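Local coordinates for putative exported protein (Bacteroides fragilis, PDB 3FZX) that is of unknown function but binds calcium and, having a fold related to the LolA and LolB lipoprotein carriers, may bind a lipid, at residues Ala8-Asn13 against Tyr189-Gly194; Ile19-Tyr24 against Asn32-Arg37; Thr128-Gln133 against Arg140-Val145; Asn157-Ala162 against Val212-Lys217. All coordinates share one frame; numbering follows the deposited sequence. Where two conformers were deposited one is given.

All four contacts reach one antiparallel sheet closed into a barrel. Contacts 2 and 3, in that order along the chain, each join a hairpin (strands 18-25 and 30-44; 127-133 and 136-158). Contact 1 spans from the N-terminal loop to strand 180-190, with contacts 2 and 3 nested inside it. Contact 4 brings the turn after strand 136-158 to strand 207-217. This last strand pairs with the first, 18-25, and so closes the barrel. The centres of contacts 2 and 4 lie about 10 Å apart. Contacts 1 and 4 cross along the chain and touch through Ile193 and Leu213. Contact 3 is about 28 Å from contact 4 between centres and faces the second subunit.

Contact 1 of 4, residues Ala8-Asn13 against Tyr189-Gly194; sequences AFFFPN and YAPNIG
Phe10 meets Tyr189 in a T-shaped stack. The edge of Tyr189 points at the face of Phe10, with CE2 over the ring centre and the planes at 82°. The closest pair is Phe10 CD1 to Tyr189 CD2, at 3.6 Å. The Phe10 ring runs alongside Pro191, and its CE1 lies 3.9 Å from Pro191 CD. Backbone bonding is sparse. Asn192 N donates to Phe9 O at 2.8 Å. Pro12 CD rests 3.2 Å from Ile193 O.

Asn13 ND2 serves two acceptors. It reaches Asn192 OD1 at 3.0 Å and Phe11 O at 3.1 Å in its own segment. Asn13 CG sits between the backbone N and the carbonyl carbon (chi1 51°), which turns the amide back over its own chain. A water bridges Phe9 N and Asn192 OD1, so this amide oxygen accepts from both the water and Asn13.

The N-terminal segment makes an inverse gamma turn centred on Phe10. In the partner segment, Ile193 and Gly194 both face Ala190 in a classic beta bulge where strands 180-190 and 194-202 meet. Gly194 has a positive phi (96°), and its CA approaches Phe10 O at 3.1 Å in a CA-H...O contact.

Further out, Tyr189 OH bonds to Pro109 O, and Tyr108 makes another edge-to-face pair with the Tyr189 ring. Phe9 and Phe11 turn to strands 47-58 and 63-74 of the barrel.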
loop_
_atom_site.group_PDB
_atom_site.type_symbol
_atom_site.label_atom_id
_atom_site.label_comp_id
_atom_site.label_asym_id
_atom_site.label_seq_id
_atom_site.Cartn_x
_atom_site.Cartn_y
_atom_site.Cartn_z
ATOM N N ALA A 8 -3.293 2.012 -20.077
ATOM C CA ALA A 8 -1.866 1.672 -20.153
ATOM C C ALA A 8 -1.340 1.174 -18.801
ATOM O O ALA A 8 -1.752 1.648 -17.749
ATOM C CB ALA A 8 -1.071 2.863 -20.614
ATOM N N PHE A 9 -0.410 0.233 -18.832
ATOM C CA PHE A 9 0.137 -0.374 -17.619
ATOM C C PHE A 9 1.610 0.042 -17.561
ATOM O O PHE A 9 2.419 -0.430 -18.346
ATOM C CB PHE A 9 -0.056 -1.902 -17.698
ATOM C CG PHE A 9 0.147 -2.621 -16.399
ATOM C CD1 PHE A 9 1.398 -3.092 -16.042
ATOM C CD2 PHE A 9 -0.923 -2.872 -15.556
ATOM C CE1 PHE A 9 1.599 -3.764 -14.842
ATOM C CE2 PHE A 9 -0.749 -3.545 -14.342
ATOM C CZ PHE A 9 0.513 -4.014 -13.987
ATOM N N PHE A 10 1.959 0.917 -16.623
ATOM C CA PHE A 10 3.297 1.530 -16.571
ATOM C C PHE A 10 4.307 0.737 -15.758
ATOM O O PHE A 10 4.829 1.229 -14.783
ATOM C CB PHE A 10 3.146 2.948 -16.011
ATOM C CG PHE A 10 2.285 3.796 -16.863
ATOM C CD1 PHE A 10 2.710 4.137 -18.145
ATOM C CD2 PHE A 10 1.016 4.165 -16.457
ATOM C CE1 PHE A 10 1.914 4.895 -18.981
ATOM C CE2 PHE A 10 0.208 4.915 -17.289
ATOM C CZ PHE A 10 0.663 5.289 -18.558
ATOM N N PHE A 11 4.566 -0.498 -16.183
ATOM C CA PHE A 11 5.469 -1.417 -15.490
ATOM C C PHE A 11 5.578 -2.686 -16.344
ATOM O O PHE A 11 4.649 -3.025 -17.058
ATOM C CB PHE A 11 4.921 -1.785 -14.078
ATOM C CG PHE A 11 5.959 -2.390 -13.170
ATOM C CD1 PHE A 11 6.930 -1.577 -12.569
ATOM C CD2 PHE A 11 5.974 -3.745 -12.906
ATOM C CE1 PHE A 11 7.906 -2.113 -11.741
ATOM C CE2 PHE A 11 6.941 -4.307 -12.048
ATOM C CZ PHE A 11 7.917 -3.498 -11.481
ATOM N N PRO A 12 6.712 -3.391 -16.301
ATOM C CA PRO A 12 6.724 -4.632 -17.068
ATOM C C PRO A 12 5.650 -5.603 -16.594
ATOM O O PRO A 12 5.321 -5.638 -15.412
ATOM C CB PRO A 12 8.110 -5.200 -16.789
ATOM C CG PRO A 12 8.555 -4.511 -15.561
ATOM C CD PRO A 12 8.026 -3.134 -15.702
ATOM N N ASN A 13 5.103 -6.371 -17.524
ATOM C CA ASN A 13 4.048 -7.287 -17.201
ATOM C C ASN A 13 4.143 -8.697 -17.797
ATOM O O ASN A 13 3.221 -9.458 -17.636
ATOM C CB ASN A 13 2.695 -6.603 -17.476
ATOM C CG ASN A 13 2.617 -6.006 -18.833
ATOM O OD1 ASN A 13 2.270 -6.697 -19.757
ATOM N ND2 ASN A 13 2.947 -4.709 -18.971
ATOM N N TYR A 189 8.110 8.365 -17.331
ATOM C CA TYR A 189 7.615 6.989 -17.332
ATOM C C TYR A 189 6.918 6.606 -18.625
ATOM O O TYR A 189 6.396 7.457 -19.345
ATOM C CB TYR A 189 6.725 6.714 -16.129
ATOM C CG TYR A 189 5.444 7.515 -16.041
ATOM C CD1 TYR A 189 5.412 8.754 -15.379
ATOM C CD2 TYR A 189 4.249 7.020 -16.566
ATOM C CE1 TYR A 189 4.227 9.485 -15.278
ATOM C CE2 TYR A 189 3.046 7.747 -16.462
ATOM C CZ TYR A 189 3.045 8.965 -15.815
ATOM O OH TYR A 189 1.872 9.649 -15.665
ATOM N N ALA A 190 6.942 5.301 -18.887
ATOM C CA ALA A 190 6.506 4.732 -20.147
ATOM C C ALA A 190 5.752 3.428 -19.931
ATOM O O ALA A 190 6.014 2.698 -18.956
ATOM C CB ALA A 190 7.724 4.463 -21.070
ATOM N N PRO A 191 4.821 3.116 -20.853
ATOM C CA PRO A 191 4.079 1.858 -20.845
ATOM C C PRO A 191 5.002 0.661 -20.871
ATOM O O PRO A 191 5.989 0.670 -21.605
ATOM C CB PRO A 191 3.295 1.899 -22.157
ATOM C CG PRO A 191 3.215 3.357 -22.546
ATOM C CD PRO A 191 4.325 4.070 -21.873
ATOM N N ASN A 192 4.656 -0.353 -20.072
ATOM C CA ASN A 192 5.334 -1.624 -19.968
ATOM C C ASN A 192 6.766 -1.552 -19.382
ATOM O O ASN A 192 7.476 -2.537 -19.386
ATOM C CB ASN A 192 5.317 -2.380 -21.316
ATOM C CG ASN A 192 3.926 -2.441 -21.944
ATOM O OD1 ASN A 192 2.947 -2.795 -21.295
ATOM N ND2 ASN A 192 3.837 -2.089 -23.204
ATOM N N ILE A 193 7.165 -0.407 -18.853
ATOM C CA ILE A 193 8.516 -0.241 -18.280
ATOM C C ILE A 193 8.452 0.375 -16.902
ATOM O O ILE A 193 9.040 -0.138 -15.970
ATOM C CB ILE A 193 9.399 0.666 -19.167
ATOM C CG1 ILE A 193 9.500 0.122 -20.591
ATOM C CG2 ILE A 193 10.815 0.783 -18.606
ATOM C CD1 ILE A 193 10.057 1.186 -21.572
ATOM N N GLY A 194 7.683 1.447 -16.755
ATOM C CA GLY A 194 7.664 2.230 -15.522
ATOM C C GLY A 194 8.602 3.401 -15.700
ATOM O O GLY A 194 8.641 4.022 -16.779
HETATM O O HOH W 1 0.703 -0.829 -21.169
#

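Contact 2 of 4, residues Ile19-Tyr24 against Asn32-Arg37; sequences ITRNCY and NILVYR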
loop_
_atom_site.group_PDB
_atom_site.type_symbol
_atom_site.label_atom_id
_atom_site.label_comp_id
_atom_site.label_asym_id
_atom_site.label_seq_id
_atom_site.Cartn_x
_atom_site.Cartn_y
_atom_site.Cartn_z
ATOM N N ILE A 19 14.027 -5.718 -15.634
ATOM C CA ILE A 19 14.360 -4.328 -15.950
ATOM C C ILE A 19 15.457 -3.915 -14.985
ATOM O O ILE A 19 15.344 -4.191 -13.786
ATOM C CB ILE A 19 13.153 -3.362 -15.707
ATOM C CG1 ILE A 19 11.992 -3.664 -16.660
ATOM C CG2 ILE A 19 13.545 -1.899 -15.877
ATOM C CD1 ILE A 19 12.351 -3.735 -18.055
ATOM N N THR A 20 16.513 -3.282 -15.503
ATOM C CA THR A 20 17.607 -2.772 -14.692
ATOM C C THR A 20 17.675 -1.278 -14.865
ATOM O O THR A 20 17.623 -0.789 -15.983
ATOM C CB THR A 20 18.924 -3.370 -15.120
ATOM O OG1 THR A 20 18.796 -4.785 -15.066
ATOM C CG2 THR A 20 20.098 -2.907 -14.204
ATOM N N ARG A 21 17.781 -0.562 -13.745
ATOM C CA ARG A 21 17.968 0.870 -13.762
ATOM C C ARG A 21 19.224 1.212 -12.920
ATOM O O ARG A 21 19.420 0.682 -11.821
ATOM C CB ARG A 21 16.713 1.552 -13.226
ATOM C CG ARG A 21 16.635 3.006 -13.643
ATOM C CD ARG A 21 15.253 3.631 -13.581
ATOM N NE ARG A 21 14.931 4.019 -12.210
ATOM C CZ ARG A 21 14.057 3.417 -11.415
ATOM N NH1 ARG A 21 13.343 2.385 -11.848
ATOM N NH2 ARG A 21 13.881 3.872 -10.175
ATOM N N ASN A 22 20.078 2.075 -13.458
ATOM C CA ASN A 22 21.308 2.498 -12.788
ATOM C C ASN A 22 21.096 3.833 -12.081
ATOM O O ASN A 22 20.364 4.691 -12.602
ATOM C CB ASN A 22 22.472 2.615 -13.796
ATOM C CG ASN A 22 23.042 1.270 -14.185
ATOM O OD1 ASN A 22 22.590 0.226 -13.725
ATOM N ND2 ASN A 22 24.053 1.291 -15.020
ATOM N N CYS A 23 21.760 4.003 -10.922
ATOM C CA CYS A 23 21.695 5.237 -10.118
ATOM C C CYS A 23 23.029 5.917 -10.079
ATOM O O CYS A 23 24.034 5.243 -9.849
ATOM C CB CYS A 23 21.303 4.905 -8.684
ATOM S SG CYS A 23 19.724 4.019 -8.652
ATOM N N TYR A 24 23.014 7.243 -10.249
ATOM C CA TYR A 24 24.222 8.050 -10.364
ATOM C C TYR A 24 24.239 9.264 -9.417
ATOM O O TYR A 24 23.182 9.825 -9.100
ATOM C CB TYR A 24 24.379 8.578 -11.814
ATOM C CG TYR A 24 24.341 7.493 -12.866
ATOM C CD1 TYR A 24 25.504 6.815 -13.235
ATOM C CD2 TYR A 24 23.134 7.146 -13.508
ATOM C CE1 TYR A 24 25.471 5.790 -14.192
ATOM C CE2 TYR A 24 23.096 6.149 -14.467
ATOM C CZ TYR A 24 24.270 5.467 -14.804
ATOM O OH TYR A 24 24.256 4.444 -15.720
ATOM N N ASN A 32 24.446 2.788 -7.543
ATOM C CA ASN A 32 23.597 1.620 -7.294
ATOM C C ASN A 32 22.933 1.105 -8.535
ATOM O O ASN A 32 22.779 1.832 -9.520
ATOM C CB ASN A 32 22.500 1.945 -6.255
ATOM C CG ASN A 32 23.066 2.365 -4.908
ATOM O OD1 ASN A 32 23.401 3.526 -4.707
ATOM N ND2 ASN A 32 23.199 1.420 -4.000
ATOM N N ILE A 33 22.524 -0.157 -8.461
ATOM C CA ILE A 33 21.818 -0.817 -9.554
ATOM C C ILE A 33 20.539 -1.407 -8.992
ATOM O O ILE A 33 20.603 -2.132 -7.993
ATOM C CB ILE A 33 22.647 -1.953 -10.151
ATOM C CG1 ILE A 33 24.024 -1.431 -10.599
ATOM C CG2 ILE A 33 21.866 -2.635 -11.297
ATOM C CD1 ILE A 33 25.003 -2.535 -10.926
ATOM N N LEU A 34 19.395 -1.074 -9.610
ATOM C CA LEU A 34 18.095 -1.604 -9.200
ATOM C C LEU A 34 17.591 -2.569 -10.280
ATOM O O LEU A 34 17.566 -2.230 -11.478
ATOM C CB LEU A 34 17.083 -0.470 -8.998
ATOM C CG LEU A 34 15.627 -0.877 -8.668
ATOM C CD1 LEU A 34 15.520 -1.750 -7.363
ATOM C CD2 LEU A 34 14.691 0.356 -8.595
ATOM N N VAL A 35 17.177 -3.759 -9.857
ATOM C CA VAL A 35 16.724 -4.812 -10.774
ATOM C C VAL A 35 15.344 -5.277 -10.341
ATOM O O VAL A 35 15.156 -5.659 -9.172
ATOM C CB VAL A 35 17.656 -6.044 -10.755
ATOM C CG1 VAL A 35 17.198 -7.063 -11.809
ATOM C CG2 VAL A 35 19.099 -5.650 -10.994
ATOM N N TYR A 36 14.385 -5.218 -11.262
ATOM C CA TYR A 36 13.042 -5.724 -11.030
ATOM C C TYR A 36 12.866 -6.966 -11.882
ATOM O O TYR A 36 13.300 -6.983 -13.039
ATOM C CB TYR A 36 12.003 -4.713 -11.500
ATOM C CG TYR A 36 11.844 -3.486 -10.662
ATOM C CD1 TYR A 36 11.300 -3.566 -9.376
ATOM C CD2 TYR A 36 12.148 -2.223 -11.172
ATOM C CE1 TYR A 36 11.094 -2.403 -8.589
ATOM C CE2 TYR A 36 11.954 -1.068 -10.408
ATOM C CZ TYR A 36 11.428 -1.159 -9.116
ATOM O OH TYR A 36 11.235 -0.007 -8.366
ATOM N N ARG A 37 12.230 -7.996 -11.337
ATOM C CA ARG A 37 11.849 -9.166 -12.122
ATOM C C ARG A 37 10.365 -9.502 -11.880
ATOM O O ARG A 37 9.933 -9.670 -10.720
ATOM C CB ARG A 37 12.739 -10.363 -11.798
ATOM C CG ARG A 37 12.427 -11.600 -12.658
ATOM C CD ARG A 37 13.234 -12.849 -12.272
ATOM N NE ARG A 37 13.327 -13.100 -10.830
ATOM C CZ ARG A 37 12.371 -13.631 -10.061
ATOM N NH1 ARG A 37 11.179 -13.981 -10.557
ATOM N NH2 ARG A 37 12.614 -13.801 -8.765
#
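Arg21 and Leu34 stand next to each other on one face of the sheet, with Arg21 NH2 3.9 Å from Leu34 CD2. Tyr36 runs alongside too. Arg21 NH1 comes to the edge of its ring, 4.0 Å from CE2, and the guanidinium and ring planes differ by 34°. The arginine chain bends at chi3 (80°), which brings the guanidinium over toward these two neighbours. The polar ends of this row converge: Arg21 NH1 forms a salt bridge with Asp84, and Tyr36 OH bonds to the same carboxylate oxygen. Arg21 NE has a second partner in Ser211.

On the other face, Thr20 CG2 and Ile33 CG2 pack tightly at 3.4 Å. Both methyls are anti to their own backbone N. Asn22 lies beside Ile33, with OD1 3.8 Å from CG1. Its ND2 donates to Tyr24 OH, which lies in the amide plane.

The two strands form a regular antiparallel hairpin. Ile19 with Tyr36, Arg21 with Leu34 and Cys23 with Asn32 are hydrogen-bonded pairs. Leu34 N to Arg21 O is 2.8 Å. Asn32 N to Cys23 O is weak, at 3.4 Å.

Strand 207-217 pairs with the other edge of strand 18-25, through backbone bonds between Thr20 and both Glu214 and Arg215. On the Arg21 face, Leu92 of helix 89-94 covers Cys23 and Asn32, and Met69 of strand 63-74 touches Tyr36.

Contact 3 of 4, residues Thr128-Gln133 against Arg140-Val145; sequences TLRLYQ and RAEISV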
loop_
_atom_site.group_PDB
_atom_site.type_symbol
_atom_site.label_atom_id
_atom_site.label_comp_id
_atom_site.label_asym_id
_atom_site.label_seq_id
_atom_site.Cartn_x
_atom_site.Cartn_y
_atom_site.Cartn_z
ATOM N N THR A 128 3.752 8.689 0.703
ATOM C CA THR A 128 4.827 8.673 1.692
ATOM C C THR A 128 5.412 7.264 1.822
ATOM O O THR A 128 4.687 6.284 1.998
ATOM C CB THR A 128 4.331 9.177 3.042
ATOM O OG1 THR A 128 3.828 10.496 2.854
ATOM C CG2 THR A 128 5.447 9.193 4.087
ATOM N N LEU A 129 6.725 7.184 1.672
ATOM C CA LEU A 129 7.472 5.956 1.854
ATOM C C LEU A 129 8.275 6.088 3.136
ATOM O O LEU A 129 8.965 7.087 3.331
ATOM C CB LEU A 129 8.420 5.731 0.664
ATOM C CG LEU A 129 9.283 4.479 0.686
ATOM C CD1 LEU A 129 8.464 3.190 0.568
ATOM C CD2 LEU A 129 10.325 4.610 -0.412
ATOM N N ARG A 130 8.187 5.078 4.001
ATOM C CA ARG A 130 8.986 5.017 5.223
ATOM C C ARG A 130 9.872 3.775 5.183
ATOM O O ARG A 130 9.406 2.695 4.816
ATOM C CB ARG A 130 8.073 5.015 6.454
ATOM C CG ARG A 130 7.419 6.420 6.688
ATOM C CD ARG A 130 6.336 6.364 7.688
ATOM N NE ARG A 130 5.880 7.690 8.099
ATOM C CZ ARG A 130 4.899 7.933 8.959
ATOM N NH1 ARG A 130 4.201 6.940 9.503
ATOM N NH2 ARG A 130 4.603 9.188 9.278
ATOM N N LEU A 131 11.151 3.941 5.541
ATOM C CA LEU A 131 12.095 2.833 5.616
ATOM C C LEU A 131 12.597 2.722 7.051
ATOM O O LEU A 131 12.719 3.715 7.765
ATOM C CB LEU A 131 13.267 3.026 4.645
ATOM C CG LEU A 131 12.872 3.287 3.186
ATOM C CD1 LEU A 131 12.667 4.761 2.911
ATOM C CD2 LEU A 131 13.905 2.716 2.233
ATOM N N TYR A 132 12.847 1.507 7.496
ATOM C CA TYR A 132 13.327 1.295 8.866
ATOM C C TYR A 132 14.043 -0.017 8.964
ATOM O O TYR A 132 13.656 -0.971 8.320
ATOM C CB TYR A 132 12.186 1.289 9.886
ATOM C CG TYR A 132 10.841 0.967 9.306
ATOM C CD1 TYR A 132 10.376 -0.349 9.173
ATOM C CD2 TYR A 132 10.018 2.014 8.891
ATOM C CE1 TYR A 132 9.121 -0.585 8.611
ATOM C CE2 TYR A 132 8.789 1.800 8.339
ATOM C CZ TYR A 132 8.336 0.526 8.193
ATOM O OH TYR A 132 7.097 0.459 7.633
ATOM N N GLN A 133 15.089 -0.047 9.776
ATOM C CA GLN A 133 15.821 -1.272 10.067
ATOM C C GLN A 133 15.254 -1.972 11.306
ATOM O O GLN A 133 15.217 -1.397 12.392
ATOM C CB GLN A 133 17.302 -0.969 10.308
ATOM C CG GLN A 133 18.155 -2.230 10.468
ATOM C CD GLN A 133 19.631 -1.919 10.582
ATOM O OE1 GLN A 133 20.086 -0.836 10.200
ATOM N NE2 GLN A 133 20.393 -2.871 11.116
ATOM N N ARG A 140 16.259 4.837 10.361
ATOM C CA ARG A 140 15.010 4.946 9.618
ATOM C C ARG A 140 14.933 6.237 8.807
ATOM O O ARG A 140 15.704 7.171 9.030
ATOM C CB ARG A 140 13.827 4.866 10.569
ATOM C CG ARG A 140 13.716 5.961 11.566
ATOM C CD ARG A 140 12.615 5.632 12.545
ATOM N NE ARG A 140 12.300 6.763 13.413
ATOM C CZ ARG A 140 13.052 7.171 14.442
ATOM N NH1 ARG A 140 14.209 6.593 14.750
ATOM N NH2 ARG A 140 12.661 8.196 15.149
ATOM N N ALA A 141 13.964 6.296 7.899
ATOM C CA ALA A 141 13.807 7.440 7.022
ATOM C C ALA A 141 12.364 7.545 6.554
ATOM O O ALA A 141 11.660 6.545 6.510
ATOM C CB ALA A 141 14.743 7.277 5.811
ATOM N N GLU A 142 11.950 8.756 6.200
ATOM C CA GLU A 142 10.663 9.013 5.558
ATOM C C GLU A 142 10.860 9.862 4.300
ATOM O O GLU A 142 11.529 10.916 4.356
ATOM C CB GLU A 142 9.733 9.741 6.495
ATOM C CG GLU A 142 8.363 10.078 5.883
ATOM C CD GLU A 142 7.460 10.816 6.856
ATOM O OE1 GLU A 142 6.783 10.181 7.678
ATOM O OE2 GLU A 142 7.403 12.051 6.790
ATOM N N ILE A 143 10.293 9.410 3.176
ATOM C CA ILE A 143 10.323 10.191 1.919
ATOM C C ILE A 143 8.894 10.546 1.505
ATOM O O ILE A 143 8.098 9.665 1.148
ATOM C CB ILE A 143 11.011 9.465 0.745
ATOM C CG1 ILE A 143 12.443 9.026 1.108
ATOM C CG2 ILE A 143 11.105 10.424 -0.486
ATOM C CD1 ILE A 143 13.054 8.020 0.123
ATOM N N SER A 144 8.569 11.825 1.570
ATOM C CA SER A 144 7.244 12.303 1.204
ATOM C C SER A 144 7.305 12.935 -0.176
ATOM O O SER A 144 8.125 13.824 -0.407
ATOM C CB SER A 144 6.763 13.329 2.215
ATOM O OG SER A 144 5.360 13.484 2.101
ATOM N N VAL A 145 6.468 12.449 -1.097
ATOM C CA VAL A 145 6.409 12.968 -2.491
ATOM C C VAL A 145 5.053 13.646 -2.646
ATOM O O VAL A 145 4.010 13.074 -2.295
ATOM C CB VAL A 145 6.585 11.858 -3.542
ATOM C CG1 VAL A 145 6.481 12.407 -4.968
ATOM C CG2 VAL A 145 7.938 11.156 -3.345
#
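The guanidinium of Arg130 and the carboxylate of Glu142 are nearly coplanar, with 10° between their planes. Glu142 comes to the guanidinium edge, and Tyr44 of the second subunit packs on Glu142. The pair crosses an antiparallel beta hairpin of the barrel, made by strands 127-133 and 136-158. Leu129 with Ile143 and Leu131 with Ala141 are hydrogen-bonded pairs. Ile143 N to Leu129 O is the shorter bond of its pair, at 2.7 Å.

Thr128 CG2 lies 3.5 Å from Glu142 CG, and Glu142 is fully extended (chi2 -180°), which carries its carboxylate out beside the arginine. The opposite face of the hairpin is apolar. There Leu131 CD1 meets Ile143 CD1 at 4.3 Å, and helix 89-94 packs over both residues.

The face with Arg130 belongs to the subunit interface. Arg130 NH1 makes a salt bridge with Glu49 of the second subunit, and Tyr132 OH bonds to the same glutamate.

Arg130 grips one oxygen side-on with two nitrogens: NE to Glu142 OE1 is 2.7 Å, on the anti lone pair, and NH2 to Glu142 OE1 is 2.9 Å.

Contact 4 of 4, residues Asn157-Ala162 against Val212-Lys217; sequences NTPAGA and VLERIK
The type I beta turn Thr158-Gly161 packs against segment 212-217 without backbone pairing between the two. Thr158, Pro159 and Ala160 all direct their CB toward that strand.

Pro159 crosses Val212 at about a right angle, with Pro159 CD 3.7 Å from Val212 CG1. The same CD lies 3.3 Å from Leu213 O. Glu214 bends at chi2 (66°) and brings one carboxylate oxygen, OE1, to the CB-CG side of the proline ring, 3.4 Å from Pro159 CB. Thr158 and Val212 pass each other head to tail, with Thr158 CB 3.8 Å from Val212 CG1. Ala160 CB rests against Leu213 CG at 3.7 Å, with Leu213 CD2 also close by, and meets Ile216 CG1 at 4.3 Å.

The turn links strands 136-158 and 161-175 of the barrel, making a tight beta hairpin. Thr158 N and OG1 both donate to Gly161 O, and Gly161 N returns a bond to Thr158 O. Thr158 OG1 to Gly161 O is 2.9 Å and uses a lone pair in the carbonyl plane. The hydroxyl is placed there by chi1 80°, which puts OG1 between the backbone N and the carbonyl carbon.

Strand 207-217 has a classic beta bulge here, where Glu214 and Arg215 both face Thr20 of strand 18-25. Phe163 of strand 161-175 touches Thr158, Leu213 and Ile216, and Ile19 packs on Leu213 and Ile216.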
loop_
_atom_site.group_PDB
_atom_site.type_symbol
_atom_site.label_atom_id
_atom_site.label_comp_id
_atom_site.label_asym_id
_atom_site.label_seq_id
_atom_site.Cartn_x
_atom_site.Cartn_y
_atom_site.Cartn_z
ATOM N N ASN A 157 16.160 9.177 -24.422
ATOM C CA ASN A 157 17.135 8.214 -24.945
ATOM C C ASN A 157 17.886 7.623 -23.790
ATOM O O ASN A 157 18.415 8.354 -22.982
ATOM C CB ASN A 157 18.145 8.912 -25.842
ATOM C CG ASN A 157 17.575 9.319 -27.164
ATOM O OD1 ASN A 157 16.686 8.683 -27.714
ATOM N ND2 ASN A 157 18.112 10.385 -27.701
ATOM N N THR A 158 17.950 6.305 -23.715
ATOM C CA THR A 158 18.615 5.641 -22.620
ATOM C C THR A 158 19.485 4.498 -23.169
ATOM O O THR A 158 19.392 4.151 -24.372
ATOM C CB THR A 158 17.599 5.037 -21.614
ATOM O OG1 THR A 158 17.109 3.796 -22.127
ATOM C CG2 THR A 158 16.441 5.983 -21.336
ATOM N N PRO A 159 20.328 3.898 -22.296
ATOM C CA PRO A 159 21.103 2.725 -22.749
ATOM C C PRO A 159 20.247 1.535 -23.210
ATOM O O PRO A 159 20.700 0.756 -24.055
ATOM C CB PRO A 159 21.964 2.385 -21.529
ATOM C CG PRO A 159 22.203 3.739 -20.881
ATOM C CD PRO A 159 20.881 4.472 -21.053
ATOM N N ALA A 160 19.030 1.416 -22.683
ATOM C CA ALA A 160 18.080 0.384 -23.133
ATOM C C ALA A 160 17.344 0.777 -24.419
ATOM O O ALA A 160 16.718 -0.060 -25.031
ATOM C CB ALA A 160 17.063 0.023 -22.018
ATOM N N GLY A 161 17.410 2.031 -24.831
ATOM C CA GLY A 161 16.746 2.490 -26.050
ATOM C C GLY A 161 16.041 3.828 -25.846
ATOM O O GLY A 161 16.203 4.487 -24.808
ATOM N N ALA A 162 15.272 4.221 -26.860
ATOM C CA ALA A 162 14.520 5.474 -26.874
ATOM C C ALA A 162 13.051 5.141 -26.608
ATOM O O ALA A 162 12.455 4.299 -27.297
ATOM C CB ALA A 162 14.686 6.207 -28.222
ATOM N N VAL A 212 18.708 6.195 -14.644
ATOM C CA VAL A 212 18.393 5.972 -16.047
ATOM C C VAL A 212 18.216 4.468 -16.287
ATOM O O VAL A 212 19.004 3.643 -15.815
ATOM C CB VAL A 212 19.536 6.484 -16.983
ATOM C CG1 VAL A 212 19.119 6.402 -18.457
ATOM C CG2 VAL A 212 19.940 7.920 -16.618
ATOM N N LEU A 213 17.168 4.121 -17.016
ATOM C CA LEU A 213 16.925 2.756 -17.471
ATOM C C LEU A 213 18.165 2.261 -18.202
ATOM O O LEU A 213 18.679 2.928 -19.093
ATOM C CB LEU A 213 15.722 2.731 -18.423
ATOM C CG LEU A 213 15.307 1.362 -18.996
ATOM C CD1 LEU A 213 14.893 0.417 -17.913
ATOM C CD2 LEU A 213 14.214 1.580 -20.050
ATOM N N GLU A 214 18.638 1.089 -17.808
ATOM C CA GLU A 214 19.864 0.519 -18.328
ATOM C C GLU A 214 19.623 -0.718 -19.209
ATOM O O GLU A 214 20.320 -0.909 -20.188
ATOM C CB GLU A 214 20.779 0.165 -17.132
ATOM C CG GLU A 214 22.070 -0.596 -17.456
ATOM C CD GLU A 214 23.055 0.193 -18.279
ATOM O OE1 GLU A 214 22.884 1.419 -18.380
ATOM O OE2 GLU A 214 24.036 -0.398 -18.780
ATOM N N ARG A 215 18.660 -1.565 -18.859
ATOM C CA ARG A 215 18.458 -2.805 -19.600
ATOM C C ARG A 215 17.037 -3.371 -19.427
ATOM O O ARG A 215 16.472 -3.299 -18.332
ATOM C CB ARG A 215 19.487 -3.842 -19.104
ATOM C CG ARG A 215 19.544 -5.133 -19.900
ATOM C CD ARG A 215 20.397 -6.205 -19.229
ATOM N NE ARG A 215 20.301 -7.474 -19.964
ATOM C CZ ARG A 215 20.817 -8.653 -19.584
ATOM N NH1 ARG A 215 21.500 -8.777 -18.446
ATOM N NH2 ARG A 215 20.642 -9.729 -20.355
ATOM N N ILE A 216 16.494 -3.918 -20.524
ATOM C CA ILE A 216 15.250 -4.665 -20.553
ATOM C C ILE A 216 15.602 -6.063 -21.073
ATOM O O ILE A 216 16.183 -6.182 -22.134
ATOM C CB ILE A 216 14.229 -4.005 -21.509
ATOM C CG1 ILE A 216 13.808 -2.615 -20.991
ATOM C CG2 ILE A 216 12.984 -4.875 -21.652
ATOM C CD1 ILE A 216 13.094 -1.744 -22.023
ATOM N N LYS A 217 15.294 -7.106 -20.313
ATOM C CA LYS A 217 15.532 -8.502 -20.710
ATOM C C LYS A 217 14.166 -9.190 -20.628
ATOM O O LYS A 217 13.630 -9.386 -19.523
ATOM C CB LYS A 217 16.525 -9.180 -19.758
ATOM C CG LYS A 217 16.910 -10.626 -20.132
ATOM C CD LYS A 217 17.544 -11.357 -18.951
ATOM C CE LYS A 217 18.011 -12.769 -19.323
ATOM N NZ LYS A 217 18.480 -13.564 -18.132
#